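Local structure of diguanylate cyclase/phosphodiesterase-domain containing protein (Thermotoga maritima MSB8, 6KHU) at residues F12-L15 / L16-H20; Q21-E25 / E26-Y30; G67-S70 / D71-A75; I79-G82 / K83-P87; D118-K121 / A122-L126. The protein is a putative diguanylate cyclase with the fold of a GGDEF domain, although its departure from the canonical signature sequence makes cyclase activity uncertain. All blocks are in the same frame, centred on the assembly; numbering follows the deposited sequence.

Contact 1 of 5, residues F12-L15 / L16-H20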
# COMPACT_ATOMS: atom_id res chain seq x y z
N PHE A 12 -7.53 8.78 0.56
CA PHE A 12 -6.97 7.57 -0.05
C PHE A 12 -8.06 6.57 -0.41
O PHE A 12 -8.08 6.01 -1.52
CB PHE A 12 -5.96 6.93 0.90
CG PHE A 12 -5.47 5.59 0.43
CD1 PHE A 12 -4.46 5.50 -0.50
CD2 PHE A 12 -6.06 4.42 0.90
CE1 PHE A 12 -4.03 4.26 -0.97
CE2 PHE A 12 -5.63 3.18 0.44
CZ PHE A 12 -4.62 3.10 -0.50
N LEU A 13 -8.95 6.29 0.54
CA LEU A 13 -9.95 5.25 0.32
C LEU A 13 -10.93 5.65 -0.77
O LEU A 13 -11.41 4.79 -1.52
CB LEU A 13 -10.68 4.95 1.63
CG LEU A 13 -9.90 4.13 2.67
CD1 LEU A 13 -10.62 4.15 4.02
CD2 LEU A 13 -9.71 2.69 2.21
N ARG A 14 -11.25 6.95 -0.88
CA ARG A 14 -12.06 7.42 -1.99
C ARG A 14 -11.38 7.14 -3.33
O ARG A 14 -12.01 6.62 -4.25
CB ARG A 14 -12.35 8.91 -1.85
CG ARG A 14 -13.43 9.40 -2.81
CD ARG A 14 -13.83 10.85 -2.54
NE ARG A 14 -12.84 11.79 -3.05
CZ ARG A 14 -12.05 12.53 -2.28
NH1 ARG A 14 -12.15 12.43 -0.95
NH2 ARG A 14 -11.18 13.37 -2.83
N LEU A 15 -10.09 7.47 -3.44
CA LEU A 15 -9.36 7.19 -4.67
C LEU A 15 -9.31 5.70 -4.96
O LEU A 15 -9.37 5.28 -6.13
CB LEU A 15 -7.94 7.77 -4.59
CG LEU A 15 -7.86 9.31 -4.47
CD1 LEU A 15 -6.42 9.78 -4.26
CD2 LEU A 15 -8.47 10.01 -5.70
N LEU A 16 -9.17 4.89 -3.91
CA LEU A 16 -9.16 3.44 -4.08
C LEU A 16 -10.50 2.93 -4.58
O LEU A 16 -10.55 2.04 -5.45
CB LEU A 16 -8.79 2.75 -2.76
CG LEU A 16 -8.86 1.22 -2.73
CD1 LEU A 16 -7.97 0.58 -3.80
CD2 LEU A 16 -8.47 0.71 -1.35
N SER A 17 -11.61 3.46 -4.06
CA SER A 17 -12.92 3.00 -4.53
C SER A 17 -13.16 3.41 -5.98
O SER A 17 -13.81 2.67 -6.73
CB SER A 17 -14.03 3.52 -3.63
OG SER A 17 -14.18 4.91 -3.82
N TYR A 18 -12.65 4.57 -6.40
CA TYR A 18 -12.73 4.94 -7.81
C TYR A 18 -11.94 3.96 -8.67
O TYR A 18 -12.41 3.50 -9.72
CB TYR A 18 -12.21 6.36 -8.03
CG TYR A 18 -13.06 7.44 -7.42
CD1 TYR A 18 -14.38 7.20 -7.07
CD2 TYR A 18 -12.54 8.71 -7.19
CE1 TYR A 18 -15.16 8.18 -6.50
CE2 TYR A 18 -13.32 9.72 -6.62
CZ TYR A 18 -14.63 9.44 -6.28
OH TYR A 18 -15.42 10.42 -5.73
N GLN A 19 -10.70 3.67 -8.27
CA GLN A 19 -9.88 2.74 -9.03
C GLN A 19 -10.51 1.36 -9.07
O GLN A 19 -10.44 0.67 -10.11
CB GLN A 19 -8.47 2.67 -8.43
CG GLN A 19 -7.60 1.57 -9.00
CD GLN A 19 -7.45 1.62 -10.51
OE1 GLN A 19 -7.55 2.68 -11.14
NE2 GLN A 19 -7.18 0.46 -11.11
N HIS A 20 -11.13 0.93 -7.96
CA HIS A 20 -11.78 -0.38 -7.94
C HIS A 20 -12.88 -0.46 -8.99
O HIS A 20 -13.01 -1.47 -9.70
CB HIS A 20 -12.33 -0.68 -6.54
CG HIS A 20 -12.97 -2.03 -6.40
ND1 HIS A 20 -12.23 -3.20 -6.37
CD2 HIS A 20 -14.26 -2.40 -6.27
CE1 HIS A 20 -13.05 -4.23 -6.23
NE2 HIS A 20 -14.29 -3.78 -6.17
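Ser17 and Arg14 meet one turn apart on helix 9-26, an amphipathic alpha helix that lays one side against the central sheet of the GGDEF-type fold. Ser17 OG donates to Arg14 O at 2.8 Å, and the same carbonyl oxygen accepts the helical bond from Tyr18 N at 3.0 Å. The hydroxyl reaches back because chi1 of 71° places OG between the backbone N and the carbonyl carbon, folded against the preceding turn. Serine suits this partly exposed position, since the helix itself can satisfy its polar tip. An alanine here would lack the hydroxyl, and Arg14 O would probably keep just the Tyr18 amide of these two donors.

On the exposed side, Arg14 and Tyr18 run side by side in the same direction. Arg14 CD comes within 3.6 Å of Tyr18 OH, and the guanidinium and ring planes are 66° apart. One face of the tyrosine ring also covers Arg14 O. Phe12 and Leu16 are the buried residues, their apolar groups suiting the side turned to the sheet. Leu16 CD2 approaches Phe12 CE2 at 4.2 Å and Leu13 CD2 at 4.3 Å. Around them, Phe12 meets the ring of Phe77, and Leu16 reaches Ile32 of strand 30-37 and Leu119 and Ile123 of helix 119-130. A turn further on, Gln19 OE1 is hydrogen-bonded to Arg22 NH2.

Contact 2 of 5, residues Q21-E25 / E26-Y30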
# COMPACT_ATOMS: atom_id res chain seq x y z
N GLN A 21 -13.64 0.63 -9.14
CA GLN A 21 -14.69 0.66 -10.16
C GLN A 21 -14.10 0.64 -11.56
O GLN A 21 -14.58 -0.09 -12.44
CB GLN A 21 -15.57 1.89 -9.98
CG GLN A 21 -16.58 2.05 -11.08
CD GLN A 21 -17.72 2.97 -10.70
OE1 GLN A 21 -18.16 2.99 -9.55
NE2 GLN A 21 -18.20 3.74 -11.67
N ARG A 22 -13.07 1.45 -11.79
CA ARG A 22 -12.42 1.49 -13.11
C ARG A 22 -11.81 0.15 -13.47
O ARG A 22 -11.83 -0.26 -14.64
CB ARG A 22 -11.35 2.59 -13.13
CG ARG A 22 -11.87 4.02 -13.27
CD ARG A 22 -10.71 4.98 -13.58
NE ARG A 22 -9.71 4.90 -12.52
CZ ARG A 22 -9.64 5.73 -11.49
NH1 ARG A 22 -10.47 6.77 -11.39
NH2 ARG A 22 -8.72 5.55 -10.56
N ALA A 23 -11.21 -0.54 -12.49
CA ALA A 23 -10.62 -1.85 -12.73
C ALA A 23 -11.69 -2.85 -13.16
O ALA A 23 -11.51 -3.61 -14.12
CB ALA A 23 -9.91 -2.34 -11.46
N PHE A 24 -12.83 -2.86 -12.46
CA PHE A 24 -13.97 -3.67 -12.86
C PHE A 24 -14.37 -3.37 -14.30
O PHE A 24 -14.45 -4.27 -15.15
CB PHE A 24 -15.13 -3.42 -11.91
CG PHE A 24 -16.35 -4.26 -12.18
CD1 PHE A 24 -16.39 -5.59 -11.79
CD2 PHE A 24 -17.47 -3.72 -12.80
CE1 PHE A 24 -17.53 -6.37 -12.02
CE2 PHE A 24 -18.60 -4.49 -13.03
CZ PHE A 24 -18.63 -5.81 -12.63
N GLU A 25 -14.57 -2.08 -14.61
CA GLU A 25 -15.06 -1.68 -15.92
C GLU A 25 -14.08 -2.02 -17.03
O GLU A 25 -14.50 -2.41 -18.13
CB GLU A 25 -15.35 -0.19 -15.91
CG GLU A 25 -16.58 0.20 -15.10
CD GLU A 25 -16.61 1.67 -14.77
OE1 GLU A 25 -15.56 2.33 -14.94
OE2 GLU A 25 -17.67 2.16 -14.34
N GLU A 26 -12.79 -1.88 -16.78
CA GLU A 26 -11.81 -2.04 -17.85
C GLU A 26 -11.14 -3.41 -17.85
O GLU A 26 -10.22 -3.62 -18.65
CB GLU A 26 -10.72 -0.95 -17.76
CG GLU A 26 -11.22 0.51 -17.72
CD GLU A 26 -12.25 0.85 -18.81
OE1 GLU A 26 -12.09 0.40 -19.96
OE2 GLU A 26 -13.22 1.56 -18.50
N ASN A 27 -11.57 -4.33 -16.99
CA ASN A 27 -10.98 -5.66 -16.88
C ASN A 27 -9.47 -5.60 -16.65
O ASN A 27 -8.68 -6.31 -17.27
CB ASN A 27 -11.30 -6.51 -18.11
CG ASN A 27 -12.77 -6.86 -18.22
OD1 ASN A 27 -13.64 -6.03 -17.96
ND2 ASN A 27 -13.06 -8.09 -18.62
N THR A 28 -9.06 -4.73 -15.72
CA THR A 28 -7.65 -4.57 -15.45
C THR A 28 -7.37 -4.83 -13.98
O THR A 28 -8.14 -4.40 -13.11
CB THR A 28 -7.18 -3.16 -15.81
OG1 THR A 28 -7.86 -2.21 -14.97
CG2 THR A 28 -7.48 -2.84 -17.27
N PRO A 29 -6.29 -5.53 -13.66
CA PRO A 29 -6.00 -5.84 -12.25
C PRO A 29 -5.31 -4.67 -11.57
O PRO A 29 -4.78 -3.76 -12.22
CB PRO A 29 -5.08 -7.05 -12.34
CG PRO A 29 -4.32 -6.81 -13.63
CD PRO A 29 -5.23 -6.02 -14.56
N TYR A 30 -5.35 -4.69 -10.24
CA TYR A 30 -4.55 -3.80 -9.41
C TYR A 30 -4.29 -4.50 -8.08
O TYR A 30 -4.95 -5.48 -7.74
CB TYR A 30 -5.22 -2.44 -9.19
CG TYR A 30 -6.42 -2.49 -8.26
CD1 TYR A 30 -7.67 -2.90 -8.74
CD2 TYR A 30 -6.30 -2.16 -6.92
CE1 TYR A 30 -8.76 -2.97 -7.90
CE2 TYR A 30 -7.40 -2.23 -6.05
CZ TYR A 30 -8.63 -2.63 -6.56
OH TYR A 30 -9.72 -2.71 -5.73
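Ala23 CB touches the ring of Tyr30 obliquely, 3.6 Å from CD1. Tyr30 carries its ring back under the helix through chi1 of 72°, which sets CG between the backbone N and the carbonyl carbon. The small methyl of alanine lets the returning chain come this close, and it also lies 3.2 Å from Thr28 O. At its polar end Tyr30 OH is hydrogen-bonded to His20, so the ring is held on both its apolar and its polar side.

Thr28 OG1 lies 3.6 Å from Ala23 CA, while the threonine amide bonds to Ala23 O. The two glutamates differ in shape. Glu25 is extended beyond CG and takes a 3.1 Å bond from Gln21 NE2 to OE2, met from above the carboxylate plane. Glu26 is bent, with chi2 of -49°, and its CG touches Arg22 O at 3.2 Å. Their carboxylates are 4.3 Å apart between Glu25 OE1 and Glu26 OE2, a like-charge approach probably eased by solvent, since both residues are exposed.

Asn27 takes a positive phi of 55°, which asparagine tolerates better than most residues. The chain reversal there is closed by Thr28 N to Ala23 O at 3.1 Å, placed on a lone pair in the carbonyl plane, and by a weak bond from Asn27 N to Phe24 O. This pair of bonds defines a Schellman motif, ending helix 9-26 and directing the chain into strand 30-37.

Contact 3 of 5, residues G67-S70 / D71-A75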
# COMPACT_ATOMS: atom_id res chain seq x y z
N GLY A 67 -1.35 6.15 0.96
CA GLY A 67 -2.19 6.75 1.97
C GLY A 67 -1.69 6.47 3.38
O GLY A 67 -1.13 5.41 3.67
N ARG A 68 -1.91 7.45 4.25
CA ARG A 68 -1.72 7.28 5.69
C ARG A 68 -2.98 6.60 6.23
O ARG A 68 -3.98 7.25 6.51
CB ARG A 68 -1.47 8.63 6.37
CG ARG A 68 -1.18 8.55 7.89
CD ARG A 68 -1.43 9.91 8.55
NE ARG A 68 -0.97 10.00 9.95
CZ ARG A 68 -1.76 9.85 11.02
NH1 ARG A 68 -3.05 9.59 10.86
NH2 ARG A 68 -1.25 9.95 12.24
N TYR A 69 -2.92 5.27 6.35
CA TYR A 69 -4.12 4.52 6.70
C TYR A 69 -4.46 4.65 8.18
O TYR A 69 -5.64 4.70 8.54
CB TYR A 69 -3.95 3.05 6.30
CG TYR A 69 -5.23 2.28 6.41
CD1 TYR A 69 -6.24 2.45 5.47
CD2 TYR A 69 -5.46 1.43 7.48
CE1 TYR A 69 -7.44 1.76 5.59
CE2 TYR A 69 -6.64 0.73 7.60
CZ TYR A 69 -7.63 0.90 6.64
OH TYR A 69 -8.81 0.22 6.75
N SER A 70 -3.45 4.70 9.04
CA SER A 70 -3.60 4.90 10.47
C SER A 70 -2.34 5.58 10.98
O SER A 70 -1.42 5.88 10.21
CB SER A 70 -3.85 3.58 11.19
OG SER A 70 -2.62 2.92 11.43
N ASP A 71 -2.27 5.80 12.30
CA ASP A 71 -1.08 6.47 12.82
C ASP A 71 0.19 5.63 12.67
O ASP A 71 1.28 6.18 12.80
CB ASP A 71 -1.28 6.91 14.28
CG ASP A 71 -1.49 5.74 15.23
OD1 ASP A 71 -1.63 4.59 14.76
OD2 ASP A 71 -1.51 5.97 16.46
N ASP A 72 0.08 4.33 12.35
CA ASP A 72 1.28 3.54 12.10
C ASP A 72 1.20 2.67 10.84
O ASP A 72 2.11 1.86 10.61
CB ASP A 72 1.60 2.66 13.32
CG ASP A 72 0.50 1.65 13.65
OD1 ASP A 72 -0.46 1.48 12.86
OD2 ASP A 72 0.61 1.02 14.73
N THR A 73 0.16 2.81 10.02
CA THR A 73 -0.00 1.95 8.86
C THR A 73 -0.09 2.81 7.60
O THR A 73 -0.77 3.83 7.59
CB THR A 73 -1.26 1.06 8.98
OG1 THR A 73 -1.16 0.24 10.14
CG2 THR A 73 -1.41 0.17 7.75
N PHE A 74 0.63 2.40 6.56
CA PHE A 74 0.46 2.97 5.23
C PHE A 74 -0.30 1.99 4.35
O PHE A 74 -0.23 0.77 4.54
CB PHE A 74 1.79 3.28 4.57
CG PHE A 74 2.48 4.49 5.11
CD1 PHE A 74 2.12 5.76 4.67
CD2 PHE A 74 3.51 4.36 6.03
CE1 PHE A 74 2.79 6.89 5.16
CE2 PHE A 74 4.18 5.48 6.53
CZ PHE A 74 3.81 6.75 6.09
N ALA A 75 -0.99 2.53 3.36
CA ALA A 75 -1.56 1.73 2.29
C ALA A 75 -1.07 2.26 0.95
O ALA A 75 -0.67 3.42 0.81
CB ALA A 75 -3.09 1.71 2.35
O HOH W 1 -3.04 0.99 13.34
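Gly67 and Ala75 form a hydrogen-bonded antiparallel pair in the hairpin of strands 65-68 and 73-79. Gly67 N gives to Ala75 O at 2.8 Å, and Ala75 N returns a bond of 2.9 Å to Gly67 O. This is the tight end. Beside it, Arg68 and Phe74 make the neighbouring non-hydrogen-bonded pair, and the edge of the Phe74 ring meets Gly67 O, 3.4 Å from CD1. Phe74 belongs here because helix 41-57 covers its sheet face through Leu48, Ile51 and Leu55. On the face carrying Ala75, Tyr69 CB lies 4.3 Å from Ala75 CB. With CG anti to the backbone N (chi1 -170°), the Tyr69 ring extends to Lys9, a cation-pi partner, while its hydroxyl is bonded to Glu127.

Toward the turn the arrangement becomes polar and more open. Thr73 O still accepts from Ser70 N at 3.2 Å, with a weak second bond from Tyr69 N. Ser70 OG accepts the amide of Asp72, closing an ST turn, and a water joins this OG to Asp72 OD1, 2.7 Å from each. The guanidinium of Arg68 lies with one face over Asp71 CA, but its NH2 stays 5.8 Å from Asp71 OD2, too far for a salt bridge.

In GGDEF domains the signature motif occupies this hairpin turn. Here Ser70 and Asp71 stand in for its two glycines and Thr73 for its glutamate. Ser70 OG holds the turn through the Asp72 amide and the water, and the exchanges are consistent with altered or lost nucleotide chemistry.

Contact 4 of 5, residues I79-G82 / K83-P87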
# COMPACT_ATOMS: atom_id res chain seq x y z
N ILE A 79 -1.91 0.24 -10.01
CA ILE A 79 -2.80 -0.28 -11.03
C ILE A 79 -2.01 -1.12 -12.02
O ILE A 79 -0.81 -0.91 -12.24
CB ILE A 79 -3.56 0.87 -11.73
CG1 ILE A 79 -2.63 1.61 -12.67
CG2 ILE A 79 -4.20 1.83 -10.69
CD1 ILE A 79 -2.80 1.23 -14.12
N GLY A 80 -2.69 -2.09 -12.63
CA GLY A 80 -2.06 -2.95 -13.60
C GLY A 80 -1.24 -4.07 -13.01
O GLY A 80 -0.63 -4.83 -13.77
N VAL A 81 -1.19 -4.19 -11.69
CA VAL A 81 -0.39 -5.21 -11.02
C VAL A 81 -1.32 -6.31 -10.55
O VAL A 81 -2.19 -6.07 -9.70
CB VAL A 81 0.41 -4.61 -9.86
CG1 VAL A 81 1.07 -5.71 -9.01
CG2 VAL A 81 1.44 -3.61 -10.38
N GLY A 82 -1.16 -7.52 -11.08
CA GLY A 82 -1.91 -8.67 -10.65
C GLY A 82 -1.07 -9.64 -9.83
O GLY A 82 0.02 -9.31 -9.36
N LYS A 83 -1.61 -10.86 -9.68
CA LYS A 83 -0.96 -11.87 -8.85
C LYS A 83 0.45 -12.18 -9.32
O LYS A 83 1.32 -12.50 -8.50
CB LYS A 83 -1.78 -13.17 -8.86
CG LYS A 83 -2.93 -13.17 -7.88
CD LYS A 83 -2.44 -13.08 -6.45
CE LYS A 83 -2.29 -14.46 -5.82
NZ LYS A 83 -2.21 -14.33 -4.34
N GLU A 84 0.69 -12.12 -10.64
CA GLU A 84 2.00 -12.47 -11.18
C GLU A 84 3.10 -11.55 -10.66
O GLU A 84 4.16 -12.01 -10.22
CB GLU A 84 1.95 -12.44 -12.71
CG GLU A 84 3.19 -12.99 -13.40
CD GLU A 84 3.17 -14.50 -13.56
OE1 GLU A 84 2.25 -15.15 -13.02
OE2 GLU A 84 4.08 -15.04 -14.23
N THR A 85 2.87 -10.23 -10.69
CA THR A 85 3.94 -9.29 -10.37
C THR A 85 3.85 -8.70 -8.97
O THR A 85 4.83 -8.09 -8.51
CB THR A 85 3.98 -8.17 -11.40
OG1 THR A 85 2.67 -7.57 -11.51
CG2 THR A 85 4.40 -8.73 -12.77
N ALA A 86 2.72 -8.85 -8.29
CA ALA A 86 2.60 -8.37 -6.92
C ALA A 86 3.72 -8.86 -6.00
O ALA A 86 4.19 -8.05 -5.18
CB ALA A 86 1.24 -8.76 -6.33
N PRO A 87 4.16 -10.13 -6.03
CA PRO A 87 5.25 -10.53 -5.12
C PRO A 87 6.55 -9.80 -5.36
O PRO A 87 7.30 -9.56 -4.41
CB PRO A 87 5.41 -12.04 -5.39
CG PRO A 87 4.10 -12.46 -6.00
CD PRO A 87 3.64 -11.28 -6.80
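Gly82 O is the acceptor that ties this turn together by hydrogen bonds. Ala86 N donates to it at 2.9 Å, nearly along the C=O axis at 173°, the geometry of a helical i to i+4 bond formed at the start of helix 86-100. Thr85 N makes a weak second bond to the same oxygen at 3.3 Å.

Van der Waals contact comes mostly from Val81. Its CG1, anti to the backbone N at a chi1 of 171°, lies 3.5 Å from Thr85 OG1, where the valine crosses the Thr85 side chain at a slant, and makes an apolar contact of 4.1 Å with Ala86 CB. A branched valine fills this buried spot without a long chain, and the methyl of Ala86 is small enough to sit 3.3 Å from Gly82 O. The turn opens the connection of a beta-alpha-beta crossover: strand 73-79 runs into helix 86-100, which leads on to the parallel strand 105-112, with strand 30-37 lying between the two in the sheet. Ala86 accordingly packs also on Tyr109 and Ser111. Pro87, lacking an amide hydrogen, fits the first turn of a helix, where an amide needs no acceptor within the helix.

Charged and polar interactions hold the flanks. Lys83, bent at chi2 and chi3, carries its NZ to a salt bridge with Asp115. Gly80 adopts a positive phi of 80°, natural for glycine, and bonds to the backbone of Pro29; Val81 O is hydrogen-bonded to Thr31 OG1.

Contact 5 of 5, residues D118-K121 / A122-L126. With ZN (zinc ion), chain B.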
# COMPACT_ATOMS: atom_id res chain seq x y z
N ASP A 118 -14.52 -8.12 -3.64
CA ASP A 118 -15.24 -7.32 -2.66
C ASP A 118 -14.21 -6.44 -1.93
O ASP A 118 -13.41 -6.95 -1.13
CB ASP A 118 -15.99 -8.25 -1.71
CG ASP A 118 -16.76 -7.52 -0.60
OD1 ASP A 118 -16.25 -6.53 -0.05
OD2 ASP A 118 -17.87 -7.98 -0.24
N LEU A 119 -14.25 -5.13 -2.19
CA LEU A 119 -13.19 -4.25 -1.69
C LEU A 119 -13.22 -4.11 -0.17
O LEU A 119 -12.17 -4.11 0.47
CB LEU A 119 -13.29 -2.87 -2.35
CG LEU A 119 -12.22 -1.85 -1.90
CD1 LEU A 119 -10.79 -2.31 -2.16
CD2 LEU A 119 -12.48 -0.48 -2.54
N GLU A 120 -14.41 -3.99 0.43
CA GLU A 120 -14.42 -3.90 1.88
C GLU A 120 -13.85 -5.16 2.52
O GLU A 120 -13.17 -5.08 3.54
CB GLU A 120 -15.82 -3.61 2.41
CG GLU A 120 -15.82 -3.48 3.94
CD GLU A 120 -14.78 -2.46 4.44
OE1 GLU A 120 -14.83 -1.27 4.01
OE2 GLU A 120 -13.86 -2.84 5.23
N LYS A 121 -14.05 -6.33 1.89
CA LYS A 121 -13.49 -7.56 2.45
C LYS A 121 -11.96 -7.56 2.35
O LYS A 121 -11.27 -7.90 3.32
CB LYS A 121 -14.06 -8.79 1.74
CG LYS A 121 -13.50 -10.12 2.27
CD LYS A 121 -13.88 -10.31 3.74
CE LYS A 121 -13.85 -11.79 4.14
NZ LYS A 121 -12.47 -12.31 4.20
N ALA A 122 -11.42 -7.19 1.18
CA ALA A 122 -9.97 -7.04 1.05
C ALA A 122 -9.40 -6.12 2.12
O ALA A 122 -8.37 -6.42 2.73
CB ALA A 122 -9.60 -6.51 -0.34
N ILE A 123 -10.08 -4.99 2.38
CA ILE A 123 -9.57 -4.00 3.33
C ILE A 123 -9.55 -4.58 4.74
O ILE A 123 -8.55 -4.46 5.47
CB ILE A 123 -10.39 -2.71 3.24
CG1 ILE A 123 -10.08 -1.98 1.93
CG2 ILE A 123 -10.11 -1.79 4.44
CD1 ILE A 123 -8.65 -1.47 1.87
N LEU A 124 -10.67 -5.18 5.17
CA LEU A 124 -10.71 -5.85 6.47
C LEU A 124 -9.62 -6.91 6.58
O LEU A 124 -8.94 -6.99 7.61
CB LEU A 124 -12.08 -6.51 6.69
CG LEU A 124 -13.18 -5.78 7.45
CD1 LEU A 124 -12.78 -4.38 7.88
CD2 LEU A 124 -14.47 -5.75 6.66
N ASP A 125 -9.45 -7.72 5.54
CA ASP A 125 -8.44 -8.77 5.58
C ASP A 125 -7.04 -8.18 5.69
O ASP A 125 -6.18 -8.74 6.38
CB ASP A 125 -8.54 -9.63 4.32
CG ASP A 125 -9.72 -10.59 4.36
OD1 ASP A 125 -10.35 -10.72 5.43
OD2 ASP A 125 -10.02 -11.22 3.31
N LEU A 126 -6.77 -7.08 4.99
CA LEU A 126 -5.44 -6.49 5.04
C LEU A 126 -5.13 -5.95 6.43
O LEU A 126 -4.02 -6.16 6.94
CB LEU A 126 -5.31 -5.38 3.99
CG LEU A 126 -5.03 -5.88 2.57
CD1 LEU A 126 -5.51 -4.86 1.54
CD2 LEU A 126 -3.55 -6.23 2.38
ZN ZN B . -18.67 -7.19 1.35
O HOH W 2 -17.56 -8.06 3.12
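Lys121 NZ is gripped by both carboxylate oxygens of Asp125 one turn along helix 119-130. The salt bridge to OD2 is 2.8 Å and uses the syn lone pair of that oxygen; the bond to OD1, at 2.9 Å, is weak. The lysine chain reaches across because it bends at chi2 (63°) and again at chi4, carrying NZ forward along the flank of the helix to Asp125. With a leucine in place of Asp125, the ammonium of Lys121 would probably be left without its mate and set free to turn. Lys110 also approaches Asp125 as a long, weak ion pair.

At the start of the helix Asp118 is the N-cap. Its OD1 accepts from Lys121 N at 2.9 Å, approached from above the carboxylate plane, while OD2 binds the zinc ion at 1.9 Å. A water oxygen is a second ligand of the zinc ion, 2.3 Å from the metal. A short carboxylate is well suited to this double role, since its two oxygens can serve the amide and the metal separately.

The side of the helix turned to the core is apolar. Leu119 and Ile123 lie alongside each other, CD1 of the first 4.2 Å from CG1 of the second, and both pack on Leu16 of helix 9-26. On the outer side the methylene CG of Glu120 touches Leu124 CD2 at 3.8 Å.

Metal binding holds the Asp118 carboxylate in one place, so the zinc probably steadies the N-cap as well; its positive charge would also offset part of the negative charge that favours the helix start.

In the fold
The five contacts follow one another along the chain and sample helix 9-26, the central sheet, the start of helix 86-100 and helix 119-130. Contacts 1 and 2 share helix 9-26, their centres about 12 Å apart, and Tyr30 of contact 2 returns to touch Leu16 and His20 of contact 1. Contact 5 lies about 13 Å from contact 1, centre to centre, and joins it through Leu119 and Ile123. The hairpin of contact 3 is about 24 Å from contact 2, again between centres, across the chain's centre. Contacts 2 and 4 meet where strands 30-37 and 73-79 adjoin. Helices 9-26 and 119-130 thus pack together on the sheet.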